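Local structure of lactose Operon Repressor (Escherichia coli, 1JYE) at residues I182-G187 / I210-E215. The protein represses transcription of the lactose operon by binding its operator DNA, here as a dimeric, C-terminally truncated variant. The protein carries 1 engineered substitution. Residues are numbered along the deposited sequence; the frame is centred on the assembly and turned at random.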
ATOM      1  N   ILE A 182       0.503 -30.309   1.781  1.00 17.29           N
ATOM      2  CA  ILE A 182       0.522 -28.863   1.950  1.00 16.84           C
ATOM      3  C   ILE A 182       1.905 -28.246   2.109  1.00 16.62           C
ATOM      4  O   ILE A 182       2.776 -28.804   2.773  1.00 18.01           O
ATOM      5  CB  ILE A 182      -0.347 -28.489   3.169  1.00 16.23           C
ATOM      6  CG1 ILE A 182      -1.766 -29.025   2.952  1.00 16.49           C
ATOM      7  CG2 ILE A 182      -0.355 -26.974   3.382  1.00 17.45           C
ATOM      8  CD1 ILE A 182      -2.674 -28.911   4.156  1.00 17.76           C
ATOM      9  N   ALA A 183       2.103 -27.087   1.486  1.00 15.29           N
ATOM     10  CA  ALA A 183       3.371 -26.383   1.582  1.00 15.01           C
ATOM     11  C   ALA A 183       3.126 -25.056   2.287  1.00 13.97           C
ATOM     12  O   ALA A 183       2.030 -24.497   2.206  1.00 14.07           O
ATOM     13  CB  ALA A 183       3.960 -26.142   0.193  1.00 16.12           C
ATOM     14  N   LEU A 184       4.145 -24.567   2.986  1.00 14.03           N
ATOM     15  CA  LEU A 184       4.050 -23.310   3.715  1.00 14.48           C
ATOM     16  C   LEU A 184       5.011 -22.273   3.158  1.00 15.13           C
ATOM     17  O   LEU A 184       6.157 -22.585   2.844  1.00 14.95           O
ATOM     18  CB  LEU A 184       4.389 -23.522   5.194  1.00 14.64           C
ATOM     19  CG  LEU A 184       3.659 -24.633   5.954  1.00 14.71           C
ATOM     20  CD1 LEU A 184       4.175 -24.677   7.395  1.00 15.31           C
ATOM     21  CD2 LEU A 184       2.162 -24.390   5.923  1.00 15.69           C
ATOM     22  N   LEU A 185       4.538 -21.037   3.026  1.00 14.25           N
ATOM     23  CA  LEU A 185       5.391 -19.947   2.563  1.00 14.17           C
ATOM     24  C   LEU A 185       5.273 -18.881   3.638  1.00 13.81           C
ATOM     25  O   LEU A 185       4.304 -18.120   3.678  1.00 14.82           O
ATOM     26  CB  LEU A 185       4.924 -19.399   1.210  1.00 16.38           C
ATOM     27  CG  LEU A 185       5.695 -18.164   0.719  1.00 18.05           C
ATOM     28  CD1 LEU A 185       7.199 -18.414   0.784  1.00 20.89           C
ATOM     29  CD2 LEU A 185       5.270 -17.840  -0.706  1.00 21.55           C
ATOM     30  N   ALA A 186       6.267 -18.849   4.519  1.00 13.30           N
ATOM     31  CA  ALA A 186       6.288 -17.920   5.640  1.00 12.22           C
ATOM     32  C   ALA A 186       6.799 -16.536   5.289  1.00 13.55           C
ATOM     33  O   ALA A 186       7.444 -16.338   4.259  1.00 14.13           O
ATOM     34  CB  ALA A 186       7.140 -18.506   6.770  1.00 14.65           C
ATOM     35  N   GLY A 187       6.491 -15.581   6.160  1.00 14.58           N
ATOM     36  CA  GLY A 187       6.970 -14.225   5.979  1.00 14.27           C
ATOM     37  C   GLY A 187       8.396 -14.214   6.503  1.00 15.51           C
ATOM     38  O   GLY A 187       8.877 -15.246   6.973  1.00 14.05           O
ATOM     39  N   ILE A 210      -0.693 -33.882  10.068  1.00 16.28           N
ATOM     40  CA  ILE A 210      -0.113 -33.615   8.763  1.00 15.93           C
ATOM     41  C   ILE A 210       1.211 -32.882   8.892  1.00 15.98           C
ATOM     42  O   ILE A 210       1.328 -31.923   9.657  1.00 17.12           O
ATOM     43  CB  ILE A 210      -1.043 -32.722   7.904  1.00 17.26           C
ATOM     44  CG1 ILE A 210      -2.346 -33.460   7.602  1.00 18.58           C
ATOM     45  CG2 ILE A 210      -0.327 -32.314   6.616  1.00 18.97           C
ATOM     46  CD1 ILE A 210      -3.408 -32.579   6.973  1.00 20.51           C
ATOM     47  N   GLN A 211       2.213 -33.353   8.157  1.00 15.93           N
ATOM     48  CA  GLN A 211       3.509 -32.693   8.126  1.00 15.93           C
ATOM     49  C   GLN A 211       3.585 -32.073   6.730  1.00 15.67           C
ATOM     50  O   GLN A 211       3.368 -32.755   5.729  1.00 16.40           O
ATOM     51  CB  GLN A 211       4.647 -33.699   8.322  1.00 17.27           C
ATOM     52  CG  GLN A 211       4.802 -34.169   9.765  1.00 17.52           C
ATOM     53  CD  GLN A 211       6.017 -35.060   9.960  1.00 18.33           C
ATOM     54  OE1 GLN A 211       6.098 -36.143   9.390  1.00 20.20           O
ATOM     55  NE2 GLN A 211       6.971 -34.600  10.766  1.00 18.43           N
ATOM     56  N   PRO A 212       3.865 -30.762   6.643  1.00 16.54           N
ATOM     57  CA  PRO A 212       3.945 -30.121   5.325  1.00 16.83           C
ATOM     58  C   PRO A 212       5.043 -30.735   4.461  1.00 17.64           C
ATOM     59  O   PRO A 212       6.075 -31.162   4.981  1.00 18.30           O
ATOM     60  CB  PRO A 212       4.217 -28.657   5.671  1.00 16.55           C
ATOM     61  CG  PRO A 212       4.983 -28.747   6.955  1.00 18.02           C
ATOM     62  CD  PRO A 212       4.218 -29.818   7.715  1.00 15.75           C
ATOM     63  N   ILE A 213       4.829 -30.783   3.147  1.00 17.65           N
ATOM     64  CA  ILE A 213       5.837 -31.365   2.266  1.00 19.57           C
ATOM     65  C   ILE A 213       6.965 -30.395   1.961  1.00 19.50           C
ATOM     66  O   ILE A 213       7.969 -30.767   1.352  1.00 20.72           O
ATOM     67  CB  ILE A 213       5.228 -31.878   0.939  1.00 20.85           C
ATOM     68  CG1 ILE A 213       4.625 -30.724   0.138  1.00 22.17           C
ATOM     69  CG2 ILE A 213       4.168 -32.924   1.232  1.00 22.39           C
ATOM     70  CD1 ILE A 213       4.170 -31.145  -1.250  1.00 23.61           C
ATOM     71  N   ALA A 214       6.797 -29.146   2.384  1.00 18.36           N
ATOM     72  CA  ALA A 214       7.818 -28.133   2.183  1.00 17.30           C
ATOM     73  C   ALA A 214       7.430 -26.840   2.874  1.00 15.99           C
ATOM     74  O   ALA A 214       6.249 -26.534   3.020  1.00 15.76           O
ATOM     75  CB  ALA A 214       8.025 -27.874   0.690  1.00 19.24           C
ATOM     76  N   GLU A 215       8.436 -26.105   3.332  1.00 16.67           N
ATOM     77  CA  GLU A 215       8.206 -24.813   3.955  1.00 17.40           C
ATOM     78  C   GLU A 215       9.352 -23.907   3.549  1.00 17.95           C
ATOM     79  O   GLU A 215      10.524 -24.293   3.594  1.00 18.31           O
ATOM     80  CB  GLU A 215       8.085 -24.913   5.488  1.00 19.38           C
ATOM     81  CG  GLU A 215       9.304 -25.404   6.254  1.00 20.46           C
ATOM     82  CD  GLU A 215       9.094 -25.315   7.762  1.00 23.44           C
ATOM     83  OE1 GLU A 215       9.327 -26.324   8.462  1.00 22.39           O
ATOM     84  OE2 GLU A 215       8.691 -24.235   8.252  1.00 21.32           O
TER
HETATM   85  O   HOH W   1       1.558 -32.120   3.632  1.00 20.19           O
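Leu184 pairs in parallel with Glu215 at one edge of a four-stranded sheet in the periplasmic-binding-protein-like fold; helix 192-207 makes the crossover of this beta-alpha-beta unit. Two backbone hydrogen bonds join the segments: Ile213 N, in the loop leading into the edge strand, gives to Ile182 O at 2.9 Å with a bent angle of 143°, and Leu184 N gives to Ala214 O at 2.9 Å, straighter at 161°. Each of these carbonyl oxygens is approached from a tilt to its plane. Beside them run CA-H...O contacts, among them Glu215 CA to Leu184 O at 3.2 Å. Where the two segments part, a water accepts from Ile182 N and donates to Gln211 O.

On the face covered by helix 192-207, branched, apolar Leu184 suits its buried place; CG, anti to the carbonyl carbon (chi1 -52°), lies 4.1 Å from Pro212 CB. Proline suits the loop before the edge strand, offering a compact apolar ring and no N-H to satisfy. Exposed Glu215 rests CB on Leu184 CB at 4.0 Å, while its OE2 is hydrogen-bonded to His202 NE2 of the crossover helix. On the other face, where helix 222-234 touches Ala183, the small methyls of Ala183 and Ala214 adjoin, CB to CB 4.4 Å.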